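Local coordinates for protein ethylbenzene dehydrogenase beta-subunit (Aromatoleum aromaticum, PDB 2IVF) that serves as an iron-sulfur subunit of the ferredoxin-like 4Fe-4S dicluster kind, holding three four-iron clusters and one three-iron cluster within a three-chain assembly, at residues T48-W53 against P86-S91; T155-L160 against G175-D180; K197-N202 against Q206-C211. One frame throughout, in Å; residues are numbered along the deposited sequence.

Contact 1 of 3, residues T48-W53 against P86-S91; sequences TEHMRW and PTLIDS. With SF4 (iron/sulfur cluster), chain U.
His50 and Ser91 carry much of the contact between irregular segments 48-53 and 86-91, and the histidine side chain can be followed outward. CB lies 3.5 Å from Leu88 CD1, and the same methyl leans obliquely on CG. Chi1 of 63° places CG between the backbone N and the carbonyl carbon, and chi2 of -73° turns CD2 toward Ser91 CB, 4.0 Å away at the ring edge. Met51 CG lies over the rim of one face, and NE2 turns to Phe201 O in a weak hydrogen bond.

Polar matching rests on Arg52. Its chain bends at chi2 (88°), and NH1 makes weak bonds to Ser91 O, 3.2 Å away, and to His50 O, while Asp93 O is its stronger partner. The two carbonyl oxygens, His50 O and Ser91 O, come within 2.9 Å of each other, so the shared guanidinium and Tyr64 OH probably ease an otherwise unfavourable approach. Trp53, whose CE3 is 3.6 Å from S3 of the iron/sulfur cluster, ties this loop to the cofactor. The loop 48-53 runs from helix 33-42 to strand 55-59, with Met51 packed on strands 199-202 and 207-210, whereas 86-91 leads toward helix 99-104.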
loop_
_atom_site.group_PDB
_atom_site.type_symbol
_atom_site.label_atom_id
_atom_site.label_comp_id
_atom_site.label_asym_id
_atom_site.label_seq_id
_atom_site.Cartn_x
_atom_site.Cartn_y
_atom_site.Cartn_z
ATOM N N THR B 48 11.507 -16.037 -14.480
ATOM C CA THR B 48 10.192 -16.143 -13.779
ATOM C C THR B 48 9.636 -14.771 -13.345
ATOM O O THR B 48 8.547 -14.675 -12.791
ATOM C CB THR B 48 10.321 -16.992 -12.516
ATOM O OG1 THR B 48 11.139 -16.294 -11.555
ATOM C CG2 THR B 48 10.932 -18.425 -12.836
ATOM N N GLU B 49 10.403 -13.715 -13.603
ATOM C CA GLU B 49 10.110 -12.405 -13.035
ATOM C C GLU B 49 8.778 -11.849 -13.471
ATOM O O GLU B 49 8.123 -11.161 -12.707
ATOM C CB GLU B 49 11.216 -11.414 -13.428
ATOM C CG GLU B 49 12.581 -11.780 -12.926
ATOM C CD GLU B 49 13.494 -12.339 -13.996
ATOM O OE1 GLU B 49 13.005 -13.043 -14.922
ATOM O OE2 GLU B 49 14.705 -12.057 -13.892
ATOM N N HIS B 50 8.375 -12.141 -14.702
ATOM C CA HIS B 50 7.062 -11.776 -15.186
ATOM C C HIS B 50 5.915 -12.613 -14.617
ATOM O O HIS B 50 4.782 -12.273 -14.834
ATOM C CB HIS B 50 6.994 -11.918 -16.695
ATOM C CG HIS B 50 7.183 -13.325 -17.193
ATOM N ND1 HIS B 50 8.406 -13.955 -17.180
ATOM C CD2 HIS B 50 6.292 -14.238 -17.659
ATOM C CE1 HIS B 50 8.269 -15.183 -17.669
ATOM N NE2 HIS B 50 7.002 -15.371 -17.989
ATOM N N MET B 51 6.219 -13.753 -13.995
ATOM C CA MET B 51 5.179 -14.669 -13.591
ATOM C C MET B 51 4.578 -14.237 -12.287
ATOM O O MET B 51 5.297 -14.070 -11.283
ATOM C CB MET B 51 5.748 -16.055 -13.409
ATOM C CG MET B 51 6.486 -16.610 -14.607
ATOM S SD MET B 51 7.148 -18.245 -14.200
ATOM C CE MET B 51 7.947 -18.719 -15.751
ATOM N N ARG B 52 3.258 -14.070 -12.295
ATOM C CA ARG B 52 2.475 -13.835 -11.083
ATOM C C ARG B 52 1.558 -15.004 -10.918
ATOM O O ARG B 52 0.378 -14.964 -11.283
ATOM C CB ARG B 52 1.699 -12.504 -11.170
ATOM C CG ARG B 52 2.568 -11.295 -10.954
ATOM C CD ARG B 52 3.187 -10.832 -12.270
ATOM N NE ARG B 52 3.998 -9.626 -12.084
ATOM C CZ ARG B 52 4.576 -8.982 -13.079
ATOM N NH1 ARG B 52 4.476 -9.444 -14.307
ATOM N NH2 ARG B 52 5.273 -7.880 -12.860
ATOM N N TRP B 53 2.129 -16.078 -10.393
ATOM C CA TRP B 53 1.386 -17.325 -10.210
ATOM C C TRP B 53 0.179 -17.030 -9.347
ATOM O O TRP B 53 -0.892 -17.506 -9.637
ATOM C CB TRP B 53 2.219 -18.397 -9.561
ATOM C CG TRP B 53 3.402 -18.877 -10.314
ATOM C CD1 TRP B 53 3.704 -18.685 -11.640
ATOM C CD2 TRP B 53 4.417 -19.746 -9.797
ATOM N NE1 TRP B 53 4.834 -19.356 -11.956
ATOM C CE2 TRP B 53 5.295 -20.030 -10.855
ATOM C CE3 TRP B 53 4.653 -20.323 -8.539
ATOM C CZ2 TRP B 53 6.422 -20.810 -10.689
ATOM C CZ3 TRP B 53 5.731 -21.123 -8.380
ATOM C CH2 TRP B 53 6.613 -21.377 -9.453
ATOM N N PRO B 86 0.101 -15.950 -24.658
ATOM C CA PRO B 86 0.355 -14.607 -24.194
ATOM C C PRO B 86 1.772 -14.140 -24.442
ATOM O O PRO B 86 2.730 -14.937 -24.470
ATOM C CB PRO B 86 0.134 -14.692 -22.688
ATOM C CG PRO B 86 -0.422 -15.993 -22.432
ATOM C CD PRO B 86 -0.111 -16.879 -23.548
ATOM N N THR B 87 1.890 -12.828 -24.557
ATOM C CA THR B 87 3.171 -12.187 -24.720
ATOM C C THR B 87 3.692 -11.799 -23.341
ATOM O O THR B 87 2.986 -11.926 -22.330
ATOM C CB THR B 87 3.009 -10.932 -25.565
ATOM O OG1 THR B 87 2.085 -10.083 -24.874
ATOM C CG2 THR B 87 2.504 -11.257 -27.012
ATOM N N LEU B 88 4.948 -11.340 -23.290
ATOM C CA LEU B 88 5.546 -10.851 -22.065
ATOM C C LEU B 88 4.719 -9.708 -21.489
ATOM O O LEU B 88 4.471 -9.638 -20.266
ATOM C CB LEU B 88 6.964 -10.344 -22.318
ATOM C CG LEU B 88 7.718 -9.764 -21.117
ATOM C CD1 LEU B 88 7.511 -10.657 -19.916
ATOM C CD2 LEU B 88 9.212 -9.568 -21.445
ATOM N N ILE B 89 4.297 -8.808 -22.383
ATOM C CA ILE B 89 3.460 -7.680 -21.954
ATOM C C ILE B 89 2.134 -8.180 -21.430
ATOM O O ILE B 89 1.723 -7.763 -20.348
ATOM C CB ILE B 89 3.272 -6.608 -23.058
ATOM C CG1 ILE B 89 4.613 -5.933 -23.341
ATOM C CG2 ILE B 89 2.273 -5.494 -22.644
ATOM C CD1 ILE B 89 4.625 -5.241 -24.666
ATOM N N ASP B 90 1.485 -9.096 -22.149
ATOM C CA ASP B 90 0.216 -9.684 -21.674
ATOM C C ASP B 90 0.403 -10.242 -20.259
ATOM O O ASP B 90 -0.506 -10.180 -19.419
ATOM C CB ASP B 90 -0.261 -10.841 -22.558
ATOM C CG ASP B 90 -0.742 -10.424 -23.919
ATOM O OD1 ASP B 90 -1.233 -9.293 -24.081
ATOM O OD2 ASP B 90 -0.655 -11.273 -24.844
ATOM N N SER B 91 1.600 -10.795 -20.002
ATOM C CA SER B 91 1.915 -11.465 -18.777
ATOM C C SER B 91 2.420 -10.511 -17.715
ATOM O O SER B 91 2.970 -10.923 -16.696
ATOM C CB SER B 91 2.927 -12.584 -19.057
ATOM O OG SER B 91 2.399 -13.448 -20.060
HETATM FE FE1 SF4 U . 0.611 -21.231 -5.910
HETATM FE FE2 SF4 U . 2.249 -19.230 -5.446
HETATM FE FE3 SF4 U . -0.015 -19.454 -4.013
HETATM FE FE4 SF4 U . 1.991 -21.179 -3.522
HETATM S S1 SF4 U . 2.026 -18.915 -3.156
HETATM S S2 SF4 U . -0.191 -21.745 -3.843
HETATM S S3 SF4 U . 2.907 -21.431 -5.649
HETATM S S4 SF4 U . 0.185 -19.038 -6.310
#

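Contact 2 of 3, residues T155-L160 against G175-D180; sequences TNPACL and GIVLVD. With SF4 (iron/sulfur cluster), chain S.
Val177 packs beside Cys159, the one residue of 155-160 and 175-180 that coordinates iron. Cys159 SG binds FE2 of the iron/sulfur cluster at 2.2 Å. A chi1 of 58° folds the sulfur back over its own backbone, toward the iron, from the first turn of helix 158-162.

Van der Waals and apolar packing come second, and they are modest. Val177 CG1 makes a van der Waals contact with the ligand sulfur, Cys159 SG, at 3.8 Å, while the apolar pair is formed by its other methyl, CG2, 4.2 Å from Pro157 CG. The valine branches therefore divide their work: CG1, anti to the backbone N (chi1 176°), goes to the sulfur, and CG2 goes to the proline ring. Both methyls also touch the inorganic sulfide S1, with CG2 3.9 Å from it, and Pro157 CB meets the same sulfide at a like distance. Pro157 takes the N-cap position of the helix.

Polar links lead outward from the strand. Val177 N gives its hydrogen to His153 ND1, and Val177 O accepts from Lys210 NZ. Ile168, on the strand paired with 177-179, packs against both Cys159 and Val177.

The chemistry implies a thiolate ligand and its sulfide neighbour bordered by hydrocarbon, an environment that would probably keep water from this side of the cluster and could influence its redox potential.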
loop_
_atom_site.group_PDB
_atom_site.type_symbol
_atom_site.label_atom_id
_atom_site.label_comp_id
_atom_site.label_asym_id
_atom_site.label_seq_id
_atom_site.Cartn_x
_atom_site.Cartn_y
_atom_site.Cartn_z
ATOM N N THR B 155 -9.518 -30.584 -11.972
ATOM C CA THR B 155 -9.824 -32.028 -11.998
ATOM C C THR B 155 -9.672 -32.579 -13.398
ATOM O O THR B 155 -9.280 -33.734 -13.586
ATOM C CB THR B 155 -11.275 -32.235 -11.538
ATOM O OG1 THR B 155 -11.413 -31.727 -10.208
ATOM C CG2 THR B 155 -11.672 -33.688 -11.582
ATOM N N ASN B 156 -9.989 -31.756 -14.406
ATOM C CA ASN B 156 -9.787 -32.159 -15.791
ATOM C C ASN B 156 -8.881 -31.154 -16.487
ATOM O O ASN B 156 -9.353 -30.367 -17.309
ATOM C CB ASN B 156 -11.105 -32.271 -16.506
ATOM C CG ASN B 156 -10.936 -32.656 -17.956
ATOM O OD1 ASN B 156 -10.094 -33.495 -18.272
ATOM N ND2 ASN B 156 -11.703 -32.010 -18.864
ATOM N N PRO B 157 -7.583 -31.145 -16.125
ATOM C CA PRO B 157 -6.669 -30.086 -16.555
ATOM C C PRO B 157 -6.388 -30.120 -18.043
ATOM O O PRO B 157 -6.037 -31.179 -18.600
ATOM C CB PRO B 157 -5.401 -30.312 -15.728
ATOM C CG PRO B 157 -5.518 -31.637 -15.131
ATOM C CD PRO B 157 -6.945 -32.129 -15.245
ATOM N N ALA B 158 -6.587 -28.980 -18.688
ATOM C CA ALA B 158 -6.411 -28.895 -20.128
ATOM C C ALA B 158 -4.926 -28.857 -20.461
ATOM O O ALA B 158 -4.516 -29.399 -21.469
ATOM C CB ALA B 158 -7.122 -27.713 -20.682
ATOM N N CYS B 159 -4.149 -28.250 -19.593
ATOM C CA CYS B 159 -2.705 -28.177 -19.730
ATOM C C CYS B 159 -2.093 -29.557 -19.863
ATOM O O CYS B 159 -1.304 -29.823 -20.769
ATOM C CB CYS B 159 -2.154 -27.447 -18.526
ATOM S SG CYS B 159 -2.542 -28.178 -16.891
ATOM N N LEU B 160 -2.456 -30.441 -18.953
ATOM C CA LEU B 160 -1.976 -31.826 -18.973
ATOM C C LEU B 160 -2.277 -32.557 -20.264
ATOM O O LEU B 160 -1.428 -33.283 -20.808
ATOM C CB LEU B 160 -2.591 -32.556 -17.800
ATOM C CG LEU B 160 -2.165 -34.003 -17.479
ATOM C CD1 LEU B 160 -2.477 -34.222 -15.961
ATOM C CD2 LEU B 160 -2.873 -35.013 -18.310
ATOM N N GLY B 175 -3.994 -33.687 -5.668
ATOM C CA GLY B 175 -4.526 -33.051 -6.876
ATOM C C GLY B 175 -3.693 -31.915 -7.421
ATOM O O GLY B 175 -4.142 -31.205 -8.314
ATOM N N ILE B 176 -2.474 -31.749 -6.916
ATOM C CA ILE B 176 -1.594 -30.692 -7.416
ATOM C C ILE B 176 -1.098 -31.036 -8.807
ATOM O O ILE B 176 -0.626 -32.186 -9.063
ATOM C CB ILE B 176 -0.399 -30.452 -6.472
ATOM C CG1 ILE B 176 -0.908 -29.971 -5.095
ATOM C CG2 ILE B 176 0.549 -29.389 -7.049
ATOM C CD1 ILE B 176 0.215 -29.880 -4.004
ATOM N N VAL B 177 -1.269 -30.063 -9.709
ATOM C CA VAL B 177 -0.876 -30.206 -11.105
ATOM C C VAL B 177 0.486 -29.562 -11.247
ATOM O O VAL B 177 0.712 -28.451 -10.796
ATOM C CB VAL B 177 -1.903 -29.555 -12.053
ATOM C CG1 VAL B 177 -1.402 -29.628 -13.531
ATOM C CG2 VAL B 177 -3.247 -30.232 -11.869
ATOM N N LEU B 178 1.423 -30.304 -11.793
ATOM C CA LEU B 178 2.798 -29.829 -11.907
ATOM C C LEU B 178 3.374 -30.035 -13.307
ATOM O O LEU B 178 3.033 -30.989 -14.005
ATOM C CB LEU B 178 3.705 -30.572 -10.883
ATOM C CG LEU B 178 3.391 -30.278 -9.392
ATOM C CD1 LEU B 178 4.181 -31.247 -8.537
ATOM C CD2 LEU B 178 3.694 -28.828 -8.960
ATOM N N VAL B 179 4.288 -29.148 -13.673
ATOM C CA VAL B 179 5.123 -29.296 -14.879
ATOM C C VAL B 179 6.487 -29.832 -14.446
ATOM O O VAL B 179 7.236 -29.146 -13.750
ATOM C CB VAL B 179 5.355 -27.938 -15.605
ATOM C CG1 VAL B 179 6.317 -28.170 -16.821
ATOM C CG2 VAL B 179 4.045 -27.298 -16.049
ATOM N N ASP B 180 6.793 -31.054 -14.858
ATOM C CA ASP B 180 8.081 -31.681 -14.600
ATOM C C ASP B 180 9.182 -30.924 -15.346
ATOM O O ASP B 180 9.279 -30.989 -16.585
ATOM C CB ASP B 180 8.003 -33.136 -15.045
ATOM C CG ASP B 180 9.313 -33.859 -14.965
ATOM O OD1 ASP B 180 10.390 -33.215 -14.986
ATOM O OD2 ASP B 180 9.253 -35.113 -14.909
HETATM FE FE1 SF4 S . -4.699 -24.193 -16.194
HETATM FE FE2 SF4 S . -3.794 -26.645 -15.891
HETATM FE FE3 SF4 S . -6.174 -25.909 -14.737
HETATM FE FE4 SF4 S . -3.828 -24.899 -13.737
HETATM S S1 SF4 S . -4.502 -27.111 -13.745
HETATM S S2 SF4 S . -5.752 -23.728 -14.240
HETATM S S3 SF4 S . -2.575 -24.761 -15.619
HETATM S S4 SF4 S . -5.737 -26.086 -16.994
#

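Contact 3 of 3, residues K197-N202 against Q206-C211; sequences KAIYFN and QTSEKC. With SF4 (iron/sulfur cluster), chain U; SF4 (iron/sulfur cluster), chain S.
Tyr200 and Glu209 pair through both backbone bonds: Tyr200 N gives to Glu209 O, and Glu209 N returns to Tyr200 O, each at 2.8 Å. Further along, Asn202 N reaches Thr207 O at 2.7 Å, while Asn202 O receives only weak bonds from Gln206 N and Thr207 N. Beside the strands, Asn202 ND2 donates to Glu209 OE2 over 2.8 Å, nearly straight at 163°, with amide and carboxylate almost coplanar. Both ends have second partners: Asn202 OD1 accepts from Val204 N and Ser205 N, and Glu209 OE1 forms a salt bridge with Arg45 and a hydrogen bond with Tyr68 of the neighbouring alpha-subunit.

This is an antiparallel beta hairpin, strands 199-202 and 207-210, set between two clusters in the dicluster domain. At its open end a water bridges the chains, donating to Ala198 O at 2.6 Å and accepting from Cys211 N. Cys211 SG, anti to its backbone N (chi1 169°), binds FE1 of the chain U cluster at 2.2 Å. Lys210 bends at chi3 and chi4; its CE lies 3.8 Å from S3 of the chain S cluster, and NZ meets Cys211 O in the carbonyl plane. Ser208 OG has no hydrogen-bond partner in the model; the side chain touches the three-iron cluster.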
loop_
_atom_site.group_PDB
_atom_site.type_symbol
_atom_site.label_atom_id
_atom_site.label_comp_id
_atom_site.label_asym_id
_atom_site.label_seq_id
_atom_site.Cartn_x
_atom_site.Cartn_y
_atom_site.Cartn_z
ATOM N N LYS B 197 -4.865 -19.320 -18.549
ATOM C CA LYS B 197 -3.482 -18.887 -18.790
ATOM C C LYS B 197 -2.668 -18.854 -17.516
ATOM O O LYS B 197 -2.004 -17.856 -17.208
ATOM C CB LYS B 197 -3.457 -17.558 -19.558
ATOM C CG LYS B 197 -4.090 -17.681 -20.956
ATOM C CD LYS B 197 -3.233 -18.587 -21.856
ATOM C CE LYS B 197 -3.857 -18.975 -23.185
ATOM N NZ LYS B 197 -5.023 -19.901 -23.123
ATOM N N ALA B 198 -2.785 -19.957 -16.764
ATOM C CA ALA B 198 -2.135 -20.134 -15.462
ATOM C C ALA B 198 -0.821 -20.944 -15.579
ATOM O O ALA B 198 -0.267 -21.420 -14.587
ATOM C CB ALA B 198 -3.101 -20.795 -14.481
ATOM N N ILE B 199 -0.324 -21.127 -16.796
ATOM C CA ILE B 199 1.011 -21.671 -17.011
ATOM C C ILE B 199 1.758 -20.626 -17.809
ATOM O O ILE B 199 1.179 -20.006 -18.718
ATOM C CB ILE B 199 1.013 -22.989 -17.824
ATOM C CG1 ILE B 199 0.099 -24.037 -17.228
ATOM C CG2 ILE B 199 2.420 -23.553 -17.923
ATOM C CD1 ILE B 199 0.339 -25.509 -17.797
ATOM N N TYR B 200 3.045 -20.455 -17.480
ATOM C CA TYR B 200 3.860 -19.335 -17.909
ATOM C C TYR B 200 5.220 -19.811 -18.421
ATOM O O TYR B 200 5.927 -20.535 -17.739
ATOM C CB TYR B 200 4.120 -18.356 -16.747
ATOM C CG TYR B 200 2.869 -17.907 -16.045
ATOM C CD1 TYR B 200 2.195 -16.779 -16.470
ATOM C CD2 TYR B 200 2.311 -18.672 -15.032
ATOM C CE1 TYR B 200 0.978 -16.401 -15.868
ATOM C CE2 TYR B 200 1.109 -18.303 -14.426
ATOM C CZ TYR B 200 0.454 -17.172 -14.832
ATOM O OH TYR B 200 -0.734 -16.792 -14.235
ATOM N N PHE B 201 5.598 -19.350 -19.596
ATOM C CA PHE B 201 6.866 -19.712 -20.162
ATOM C C PHE B 201 7.991 -19.021 -19.418
ATOM O O PHE B 201 7.899 -17.838 -19.112
ATOM C CB PHE B 201 6.927 -19.322 -21.623
ATOM C CG PHE B 201 8.123 -19.847 -22.341
ATOM C CD1 PHE B 201 8.455 -21.203 -22.298
ATOM C CD2 PHE B 201 8.898 -19.001 -23.103
ATOM C CE1 PHE B 201 9.549 -21.666 -22.966
ATOM C CE2 PHE B 201 9.971 -19.466 -23.802
ATOM C CZ PHE B 201 10.308 -20.810 -23.735
ATOM N N ASN B 202 9.044 -19.786 -19.150
ATOM C CA ASN B 202 10.309 -19.271 -18.593
ATOM C C ASN B 202 11.303 -19.288 -19.760
ATOM O O ASN B 202 11.766 -20.340 -20.189
ATOM C CB ASN B 202 10.757 -20.152 -17.438
ATOM C CG ASN B 202 12.074 -19.739 -16.843
ATOM O OD1 ASN B 202 12.935 -19.206 -17.527
ATOM N ND2 ASN B 202 12.239 -19.986 -15.543
ATOM N N GLN B 206 13.605 -22.141 -20.733
ATOM C CA GLN B 206 12.834 -22.605 -21.875
ATOM C C GLN B 206 11.945 -23.771 -21.497
ATOM O O GLN B 206 11.741 -24.709 -22.252
ATOM C CB GLN B 206 13.743 -22.902 -23.047
ATOM C CG GLN B 206 14.351 -21.619 -23.615
ATOM C CD GLN B 206 15.298 -21.896 -24.738
ATOM O OE1 GLN B 206 14.877 -22.120 -25.869
ATOM N NE2 GLN B 206 16.604 -21.904 -24.431
ATOM N N THR B 207 11.420 -23.686 -20.288
ATOM C CA THR B 207 10.368 -24.578 -19.826
ATOM C C THR B 207 9.262 -23.636 -19.405
ATOM O O THR B 207 9.458 -22.412 -19.374
ATOM C CB THR B 207 10.803 -25.398 -18.578
ATOM O OG1 THR B 207 11.080 -24.480 -17.505
ATOM C CG2 THR B 207 12.021 -26.311 -18.871
ATOM N N SER B 208 8.101 -24.215 -19.163
ATOM C CA SER B 208 7.003 -23.504 -18.570
ATOM C C SER B 208 6.852 -23.873 -17.089
ATOM O O SER B 208 7.180 -24.976 -16.642
ATOM C CB SER B 208 5.716 -23.772 -19.349
ATOM O OG SER B 208 5.806 -23.239 -20.672
ATOM N N GLU B 209 6.392 -22.884 -16.339
ATOM C CA GLU B 209 6.219 -23.010 -14.927
ATOM C C GLU B 209 4.832 -22.515 -14.537
ATOM O O GLU B 209 4.144 -21.852 -15.307
ATOM C CB GLU B 209 7.258 -22.185 -14.215
ATOM C CG GLU B 209 8.680 -22.630 -14.492
ATOM C CD GLU B 209 9.626 -22.155 -13.449
ATOM O OE1 GLU B 209 9.445 -22.511 -12.259
ATOM O OE2 GLU B 209 10.586 -21.463 -13.813
ATOM N N LYS B 210 4.464 -22.811 -13.301
ATOM C CA LYS B 210 3.145 -22.530 -12.815
ATOM C C LYS B 210 3.116 -22.680 -11.289
ATOM O O LYS B 210 4.023 -23.230 -10.665
ATOM C CB LYS B 210 2.171 -23.557 -13.444
ATOM C CG LYS B 210 2.372 -24.974 -12.967
ATOM C CD LYS B 210 1.370 -25.937 -13.548
ATOM C CE LYS B 210 -0.030 -25.790 -13.022
ATOM N NZ LYS B 210 -0.066 -25.804 -11.528
ATOM N N CYS B 211 2.007 -22.259 -10.718
ATOM C CA CYS B 211 1.741 -22.494 -9.317
ATOM C C CYS B 211 1.952 -23.948 -8.977
ATOM O O CYS B 211 1.422 -24.828 -9.638
ATOM C CB CYS B 211 0.327 -22.044 -9.005
ATOM S SG CYS B 211 -0.362 -22.489 -7.442
HETATM FE FE1 SF4 U . 0.611 -21.231 -5.910
HETATM FE FE2 SF4 U . 2.249 -19.230 -5.446
HETATM FE FE3 SF4 U . -0.015 -19.454 -4.013
HETATM FE FE4 SF4 U . 1.991 -21.179 -3.522
HETATM S S1 SF4 U . 2.026 -18.915 -3.156
HETATM S S2 SF4 U . -0.191 -21.745 -3.843
HETATM S S3 SF4 U . 2.907 -21.431 -5.649
HETATM S S4 SF4 U . 0.185 -19.038 -6.310
HETATM FE FE1 SF4 S . -4.699 -24.193 -16.194
HETATM FE FE2 SF4 S . -3.794 -26.645 -15.891
HETATM FE FE3 SF4 S . -6.174 -25.909 -14.737
HETATM FE FE4 SF4 S . -3.828 -24.899 -13.737
HETATM S S1 SF4 S . -4.502 -27.111 -13.745
HETATM S S2 SF4 S . -5.752 -23.728 -14.240
HETATM S S3 SF4 S . -2.575 -24.761 -15.619
HETATM S S4 SF4 S . -5.737 -26.086 -16.994
HETATM O O HOH W 1 -0.135 -20.753 -12.105
#

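All three contacts are buried, yet they differ in what fills them. Contact 1 joins irregular loops through a small mixture of apolar touches and weak bonds, and another protein's chain comes within reach of more of its residues than of the others'; contact 2 sets a helix start against a strand chiefly around a cluster; contact 3 is the most extensive and the one built on regular sheet pairing. The hairpin of contact 3 touches both others: Met51 and Thr48 of contact 1 pack on it, and Cys159 CB of contact 2 meets Ile199 CD1. Contacts 1 and 3 share one iron/sulfur cluster, contacts 2 and 3 another, whereas contacts 1 and 2 stay about 8 Å apart at their nearest atoms.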